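Local coordinates for phosphoribosylaminoimidazole-succinocarboxamide synthase (Pyrococcus horikoshii, PDB 4O7R), which catalyses the ATP-dependent joining of L-aspartate to 5-amino-1-(5-phosphoribosyl)imidazole-4-carboxylate to make SAICAR in de novo purine biosynthesis, at residues Trp47-Leu52 and Glu191-Thr196; Ile170-Lys175 and Thr196-Asp201. All coordinates share one frame; numbering follows the deposited sequence.

Contact 1 (Trp47-Leu52 and Glu191-Thr196); sequences WLNAQL and EISPDT. With U5P (uridine-5'-monophosphate), chain B.
Ser-193 lies over one face of the Asn-49 amide, its OG 3.5 Å from Asn-49 CG and its CB just as close. Pro-194 comes in obliquely from the same side, its CD 3.1 Å from Asn-49 OD1, an oxygen buried without a polar partner in the model. At the nitrogen end, Asn-49 ND2 gives a weak hydrogen bond to Asp-195 OD2 (3.1 Å, 149°); amide and carboxylate planes stand 75° apart, and OD2 also bonds Tyr-224. Asn-49 CG sits anti to its own carbonyl carbon (chi1 -72°), which sends the amide off the helix into the loop. Water 1 accepts from Asn-49 ND2 and probably donates to Glu-191 OE1 at 2.7 Å. Ser-193 OG receives Asp-195 N at 3.2 Å, an ST turn that curls the loop around the amide. One helical turn on from Asn-49, Leu-52 CD1 packs on Pro-194 CG at 3.6 Å, the two side chains crossing almost perpendicularly. With an alanine in place of Asn-49, water 1 would probably lose its donor and Asp-195 this link to the helix, and a gap would open over Ser-193. The loop joins strand 186-188 to strand 197-201 and reaches the bound UMP at Thr-196; helix 45-62 flanks it, with Tyr-224 of helix 220-232 and Phe-27 of strand 22-27 closing round Asn-49.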
loop_
_atom_site.group_PDB
_atom_site.type_symbol
_atom_site.label_atom_id
_atom_site.label_comp_id
_atom_site.label_asym_id
_atom_site.label_seq_id
_atom_site.Cartn_x
_atom_site.Cartn_y
_atom_site.Cartn_z
ATOM N N TRP A 47 -4.549 13.668 -30.259
ATOM C CA TRP A 47 -3.979 13.007 -31.421
ATOM C C TRP A 47 -2.701 12.322 -31.065
ATOM O O TRP A 47 -2.478 11.191 -31.480
ATOM C CB TRP A 47 -3.756 14.001 -32.559
ATOM C CG TRP A 47 -3.504 13.329 -33.887
ATOM C CD1 TRP A 47 -4.448 12.963 -34.851
ATOM C CD2 TRP A 47 -2.214 12.900 -34.434
ATOM N NE1 TRP A 47 -3.846 12.370 -35.930
ATOM C CE2 TRP A 47 -2.503 12.295 -35.745
ATOM C CE3 TRP A 47 -0.895 12.958 -33.993
ATOM C CZ2 TRP A 47 -1.502 11.772 -36.549
ATOM C CZ3 TRP A 47 0.109 12.427 -34.817
ATOM C CH2 TRP A 47 -0.190 11.853 -36.065
ATOM N N LEU A 48 -1.859 12.979 -30.272
ATOM C CA LEU A 48 -0.561 12.417 -29.927
ATOM C C LEU A 48 -0.698 11.191 -29.046
ATOM O O LEU A 48 -0.144 10.137 -29.345
ATOM C CB LEU A 48 0.326 13.461 -29.270
ATOM C CG LEU A 48 0.900 14.517 -30.218
ATOM C CD1 LEU A 48 1.357 15.730 -29.422
ATOM C CD2 LEU A 48 2.028 13.941 -31.063
ATOM N N ASN A 49 -1.465 11.333 -27.968
ATOM C CA ASN A 49 -1.747 10.232 -27.066
ATOM C C ASN A 49 -2.476 9.052 -27.713
ATOM O O ASN A 49 -2.170 7.890 -27.395
ATOM C CB ASN A 49 -2.483 10.754 -25.847
ATOM C CG ASN A 49 -1.579 11.563 -24.944
ATOM O OD1 ASN A 49 -0.385 11.688 -25.201
ATOM N ND2 ASN A 49 -2.138 12.109 -23.884
ATOM N N ALA A 50 -3.413 9.347 -28.620
ATOM C CA ALA A 50 -4.101 8.312 -29.401
ATOM C C ALA A 50 -3.128 7.482 -30.244
ATOM O O ALA A 50 -3.160 6.251 -30.229
ATOM C CB ALA A 50 -5.154 8.931 -30.294
ATOM N N GLN A 51 -2.267 8.183 -30.966
ATOM C CA GLN A 51 -1.303 7.599 -31.872
ATOM C C GLN A 51 -0.179 6.871 -31.162
ATOM O O GLN A 51 0.313 5.845 -31.644
ATOM C CB GLN A 51 -0.707 8.707 -32.743
ATOM C CG GLN A 51 -1.725 9.331 -33.683
ATOM C CD GLN A 51 -2.141 8.361 -34.773
ATOM O OE1 GLN A 51 -1.292 7.719 -35.395
ATOM N NE2 GLN A 51 -3.450 8.246 -35.009
ATOM N N LEU A 52 0.261 7.419 -30.039
ATOM C CA LEU A 52 1.264 6.745 -29.240
ATOM C C LEU A 52 0.664 5.509 -28.553
ATOM O O LEU A 52 1.331 4.479 -28.439
ATOM C CB LEU A 52 1.904 7.709 -28.257
ATOM C CG LEU A 52 2.844 8.704 -28.941
ATOM C CD1 LEU A 52 3.178 9.849 -27.996
ATOM C CD2 LEU A 52 4.116 8.042 -29.489
ATOM N N GLU A 191 -5.059 3.355 -21.830
ATOM C CA GLU A 191 -4.147 3.980 -22.776
ATOM C C GLU A 191 -2.702 3.769 -22.329
ATOM O O GLU A 191 -2.455 3.401 -21.168
ATOM C CB GLU A 191 -4.445 5.498 -22.859
ATOM C CG GLU A 191 -3.922 6.304 -21.667
ATOM C CD GLU A 191 -4.184 7.806 -21.780
ATOM O OE1 GLU A 191 -3.438 8.498 -22.510
ATOM O OE2 GLU A 191 -5.119 8.309 -21.099
ATOM N N ILE A 192 -1.752 4.001 -23.240
ATOM C CA ILE A 192 -0.334 4.100 -22.872
ATOM C C ILE A 192 0.221 5.294 -23.646
ATOM O O ILE A 192 0.373 5.233 -24.853
ATOM C CB ILE A 192 0.479 2.811 -23.196
ATOM C CG1 ILE A 192 -0.166 1.583 -22.543
ATOM C CG2 ILE A 192 1.923 2.947 -22.704
ATOM C CD1 ILE A 192 0.396 0.263 -23.014
ATOM N N SER A 193 0.527 6.383 -22.946
ATOM C CA SER A 193 0.813 7.638 -23.599
ATOM C C SER A 193 1.707 8.444 -22.677
ATOM O O SER A 193 1.958 8.009 -21.547
ATOM C CB SER A 193 -0.502 8.379 -23.888
ATOM O OG SER A 193 -1.049 8.958 -22.710
ATOM N N PRO A 194 2.203 9.619 -23.143
ATOM C CA PRO A 194 3.035 10.445 -22.268
ATOM C C PRO A 194 2.252 11.038 -21.083
ATOM O O PRO A 194 2.855 11.606 -20.175
ATOM C CB PRO A 194 3.545 11.543 -23.207
ATOM C CG PRO A 194 3.450 10.968 -24.585
ATOM C CD PRO A 194 2.184 10.138 -24.522
ATOM N N ASP A 195 0.920 10.898 -21.115
ATOM C CA ASP A 195 0.054 11.217 -19.980
ATOM C C ASP A 195 0.207 10.196 -18.834
ATOM O O ASP A 195 0.155 10.568 -17.662
ATOM C CB ASP A 195 -1.413 11.171 -20.412
ATOM C CG ASP A 195 -1.996 12.550 -20.777
ATOM O OD1 ASP A 195 -3.207 12.716 -20.603
ATOM O OD2 ASP A 195 -1.281 13.438 -21.265
ATOM N N THR A 196 0.399 8.917 -19.182
ATOM C CA THR A 196 0.328 7.808 -18.204
ATOM C C THR A 196 1.680 7.077 -17.966
ATOM O O THR A 196 1.750 6.028 -17.293
ATOM C CB THR A 196 -0.817 6.811 -18.549
ATOM O OG1 THR A 196 -0.597 6.237 -19.845
ATOM C CG2 THR A 196 -2.170 7.551 -18.549
HETATM N N1 U5P B . -0.287 7.853 -13.223
HETATM C C2 U5P B . -1.406 7.882 -14.116
HETATM N N3 U5P B . -2.640 8.172 -13.656
HETATM C C4 U5P B . -2.822 8.449 -12.343
HETATM C C5 U5P B . -1.747 8.423 -11.443
HETATM C C6 U5P B . -0.470 8.119 -11.909
HETATM O O2 U5P B . -1.252 7.639 -15.327
HETATM O O4 U5P B . -3.965 8.717 -11.912
HETATM C "C1'" U5P B . 1.057 7.533 -13.730
HETATM C "C2'" U5P B . 1.988 8.732 -13.654
HETATM O "O2'" U5P B . 1.930 9.536 -14.834
HETATM C "C3'" U5P B . 3.334 8.056 -13.478
HETATM C "C4'" U5P B . 3.046 6.791 -12.664
HETATM O "O3'" U5P B . 3.809 7.638 -14.750
HETATM O "O4'" U5P B . 1.672 6.492 -12.945
HETATM C "C5'" U5P B . 3.289 6.946 -11.154
HETATM O "O5'" U5P B . 2.506 8.027 -10.643
HETATM P P U5P B . 2.693 8.671 -9.181
HETATM O O1P U5P B . 4.153 8.907 -8.991
HETATM O O2P U5P B . 1.869 9.946 -9.258
HETATM O O3P U5P B . 2.102 7.629 -8.252
HETATM O O HOH W 1 -4.787 10.787 -23.053
#

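Contact 2 (Ile170-Lys175 and Thr196-Asp201); sequences ILVDFK and TCRFWD. With U5P (uridine-5'-monophosphate), chain B.
Val-172 sets CG2 on the face of the Trp-200 indole, 13° off the normal of the five-membered ring, a CH-pi contact at the tight middle of this antiparallel pair. A beta bulge places both Val-172 and Asp-173 opposite Arg-198: Val-172 N bonds Arg-198 O, and Arg-198 N bonds Asp-173 O at 2.9 Å. With CG lodged between its backbone N and carbonyl carbon (chi1 55°), Asp-173 turns its carboxylate to Arg-198. OD2 takes Arg-198 NH1 on its syn side (2.8 Å), carboxylate and guanidinium planes 71° apart, while OD1 accepts O3' of UMP at 2.5 Å. NH1 also reaches O1P of UMP at 3.0 Å. The linked pair thus grips ribose through Asp-173 and phosphate through Arg-198, consistent with the ribonucleotide substrate site; a salt bridge from Asp-211 to NE positions the arginine. Toward the solvent side, Ile-170 and Asp-201 are partly exposed; backbone bonds between Ile-170 and Trp-200 carry the pairing there, and Ile-170 CB stays 4.4 Å from Trp-200 CB. Leu-171 CD1 lies beside Phe-199 CE1 (3.6 Å), and Phe-174 CB touches Cys-197 SG. Helix 143-166 covers Leu-171, Phe-174 and Phe-199, while strand 84-93 also pairs antiparallel with strand 169-180.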
loop_
_atom_site.group_PDB
_atom_site.type_symbol
_atom_site.label_atom_id
_atom_site.label_comp_id
_atom_site.label_asym_id
_atom_site.label_seq_id
_atom_site.Cartn_x
_atom_site.Cartn_y
_atom_site.Cartn_z
ATOM N N ILE A 170 14.524 6.917 -21.209
ATOM C CA ILE A 170 14.381 6.112 -19.999
ATOM C C ILE A 170 12.911 6.049 -19.601
ATOM O O ILE A 170 12.274 7.104 -19.414
ATOM C CB ILE A 170 15.197 6.644 -18.804
ATOM C CG1 ILE A 170 16.684 6.773 -19.155
ATOM C CG2 ILE A 170 15.056 5.715 -17.612
ATOM C CD1 ILE A 170 17.351 7.920 -18.409
ATOM N N LEU A 171 12.389 4.820 -19.481
ATOM C CA LEU A 171 11.071 4.583 -18.887
ATOM C C LEU A 171 11.139 4.570 -17.349
ATOM O O LEU A 171 11.519 3.578 -16.705
ATOM C CB LEU A 171 10.431 3.292 -19.420
ATOM C CG LEU A 171 9.020 2.938 -18.930
ATOM C CD1 LEU A 171 7.962 3.909 -19.426
ATOM C CD2 LEU A 171 8.681 1.542 -19.397
ATOM N N VAL A 172 10.755 5.691 -16.768
ATOM C CA VAL A 172 10.855 5.902 -15.327
ATOM C C VAL A 172 9.793 5.089 -14.557
ATOM O O VAL A 172 10.127 4.259 -13.696
ATOM C CB VAL A 172 10.791 7.422 -15.082
ATOM C CG1 VAL A 172 10.556 7.793 -13.621
ATOM C CG2 VAL A 172 12.031 8.088 -15.691
ATOM N N ASP A 173 8.527 5.312 -14.900
ATOM C CA ASP A 173 7.394 4.563 -14.360
ATOM C C ASP A 173 6.239 4.693 -15.350
ATOM O O ASP A 173 6.360 5.396 -16.357
ATOM C CB ASP A 173 6.990 5.098 -12.953
ATOM C CG ASP A 173 6.707 6.585 -12.955
ATOM O OD1 ASP A 173 6.144 7.061 -13.952
ATOM O OD2 ASP A 173 7.047 7.302 -11.984
ATOM N N PHE A 174 5.118 4.043 -15.062
ATOM C CA PHE A 174 3.931 4.170 -15.911
ATOM C C PHE A 174 2.759 3.465 -15.258
ATOM O O PHE A 174 2.961 2.563 -14.444
ATOM C CB PHE A 174 4.195 3.600 -17.319
ATOM C CG PHE A 174 4.450 2.111 -17.349
ATOM C CD1 PHE A 174 3.404 1.219 -17.551
ATOM C CD2 PHE A 174 5.732 1.612 -17.207
ATOM C CE1 PHE A 174 3.633 -0.150 -17.579
ATOM C CE2 PHE A 174 5.972 0.236 -17.253
ATOM C CZ PHE A 174 4.917 -0.647 -17.440
ATOM N N LYS A 175 1.546 3.873 -15.620
ATOM C CA LYS A 175 0.312 3.296 -15.072
ATOM C C LYS A 175 -0.402 2.450 -16.156
ATOM O O LYS A 175 -0.486 2.872 -17.326
ATOM C CB LYS A 175 -0.595 4.404 -14.544
ATOM C CG LYS A 175 -1.917 3.964 -13.900
ATOM C CD LYS A 175 -3.087 3.851 -14.884
ATOM C CE LYS A 175 -3.452 5.213 -15.497
ATOM N NZ LYS A 175 -4.508 5.175 -16.564
ATOM N N THR A 196 0.399 8.917 -19.182
ATOM C CA THR A 196 0.328 7.808 -18.204
ATOM C C THR A 196 1.680 7.077 -17.966
ATOM O O THR A 196 1.750 6.028 -17.293
ATOM C CB THR A 196 -0.817 6.811 -18.549
ATOM O OG1 THR A 196 -0.597 6.237 -19.845
ATOM C CG2 THR A 196 -2.170 7.551 -18.549
ATOM N N CYS A 197 2.743 7.672 -18.510
ATOM C CA CYS A 197 4.112 7.223 -18.286
ATOM C C CYS A 197 4.954 8.422 -17.918
ATOM O O CYS A 197 4.630 9.546 -18.291
ATOM C CB CYS A 197 4.714 6.633 -19.562
ATOM S SG CYS A 197 3.763 5.345 -20.385
ATOM N N ARG A 198 6.040 8.167 -17.199
ATOM C CA ARG A 198 7.155 9.099 -17.169
ATOM C C ARG A 198 8.219 8.654 -18.161
ATOM O O ARG A 198 8.589 7.463 -18.212
ATOM C CB ARG A 198 7.746 9.250 -15.755
ATOM C CG ARG A 198 6.817 9.941 -14.772
ATOM C CD ARG A 198 7.539 10.367 -13.503
ATOM N NE ARG A 198 6.681 11.283 -12.758
ATOM C CZ ARG A 198 5.786 10.915 -11.846
ATOM N NH1 ARG A 198 5.672 9.636 -11.485
ATOM N NH2 ARG A 198 5.030 11.838 -11.260
ATOM N N PHE A 199 8.684 9.616 -18.960
ATOM C CA PHE A 199 9.731 9.422 -19.950
ATOM C C PHE A 199 10.833 10.448 -19.731
ATOM O O PHE A 199 10.567 11.651 -19.768
ATOM C CB PHE A 199 9.168 9.652 -21.352
ATOM C CG PHE A 199 8.143 8.646 -21.783
ATOM C CD1 PHE A 199 8.317 7.282 -21.525
ATOM C CD2 PHE A 199 7.020 9.057 -22.501
ATOM C CE1 PHE A 199 7.377 6.357 -21.960
ATOM C CE2 PHE A 199 6.081 8.137 -22.935
ATOM C CZ PHE A 199 6.251 6.784 -22.663
ATOM N N TRP A 200 12.062 10.000 -19.495
ATOM C CA TRP A 200 13.189 10.940 -19.435
ATOM C C TRP A 200 14.109 10.782 -20.611
ATOM O O TRP A 200 14.303 9.675 -21.102
ATOM C CB TRP A 200 13.988 10.804 -18.149
ATOM C CG TRP A 200 13.249 11.172 -16.900
ATOM C CD1 TRP A 200 11.971 11.742 -16.787
ATOM C CD2 TRP A 200 13.737 11.046 -15.522
ATOM N NE1 TRP A 200 11.644 11.928 -15.475
ATOM C CE2 TRP A 200 12.666 11.543 -14.662
ATOM C CE3 TRP A 200 14.907 10.582 -14.940
ATOM C CZ2 TRP A 200 12.784 11.564 -13.278
ATOM C CZ3 TRP A 200 15.011 10.596 -13.545
ATOM C CH2 TRP A 200 13.971 11.077 -12.734
ATOM N N ASP A 201 14.668 11.892 -21.087
ATOM C CA ASP A 201 15.729 11.807 -22.086
ATOM C C ASP A 201 16.907 11.094 -21.465
ATOM O O ASP A 201 17.328 11.459 -20.368
ATOM C CB ASP A 201 16.181 13.182 -22.580
ATOM C CG ASP A 201 17.328 13.076 -23.560
ATOM O OD1 ASP A 201 17.096 12.476 -24.618
ATOM O OD2 ASP A 201 18.460 13.533 -23.258
HETATM N N1 U5P B . -0.287 7.853 -13.223
HETATM C C2 U5P B . -1.406 7.882 -14.116
HETATM N N3 U5P B . -2.640 8.172 -13.656
HETATM C C4 U5P B . -2.822 8.449 -12.343
HETATM C C5 U5P B . -1.747 8.423 -11.443
HETATM C C6 U5P B . -0.470 8.119 -11.909
HETATM O O2 U5P B . -1.252 7.639 -15.327
HETATM O O4 U5P B . -3.965 8.717 -11.912
HETATM C "C1'" U5P B . 1.057 7.533 -13.730
HETATM C "C2'" U5P B . 1.988 8.732 -13.654
HETATM O "O2'" U5P B . 1.930 9.536 -14.834
HETATM C "C3'" U5P B . 3.334 8.056 -13.478
HETATM C "C4'" U5P B . 3.046 6.791 -12.664
HETATM O "O3'" U5P B . 3.809 7.638 -14.750
HETATM O "O4'" U5P B . 1.672 6.492 -12.945
HETATM C "C5'" U5P B . 3.289 6.946 -11.154
HETATM O "O5'" U5P B . 2.506 8.027 -10.643
HETATM P P U5P B . 2.693 8.671 -9.181
HETATM O O1P U5P B . 4.153 8.907 -8.991
HETATM O O2P U5P B . 1.869 9.946 -9.258
HETATM O O3P U5P B . 2.102 7.629 -8.252
HETATM O O HOH W 2 0.972 3.825 -19.489
#

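Both contacts are buried and share Thr-196, where the loop of contact 1 runs into the strand of contact 2 beside UMP. Contact 1 joins a helix to a loop through one amide, a water and a little apolar packing, with a weak direct bond; contact 2 joins two strands over more than twice the buried area, through backbone bonds interrupted by a bulge, a salt bridge and aromatic packing. Contact 2 is the one whose side chains hydrogen-bond the nucleotide, yet its Ile-170 end is partly exposed. The two also pack on each other: Ile-192 CG2 meets Cys-197 SG, and Pro-194 CA meets Phe-199 CE2, so the loop and the sheet share one interior.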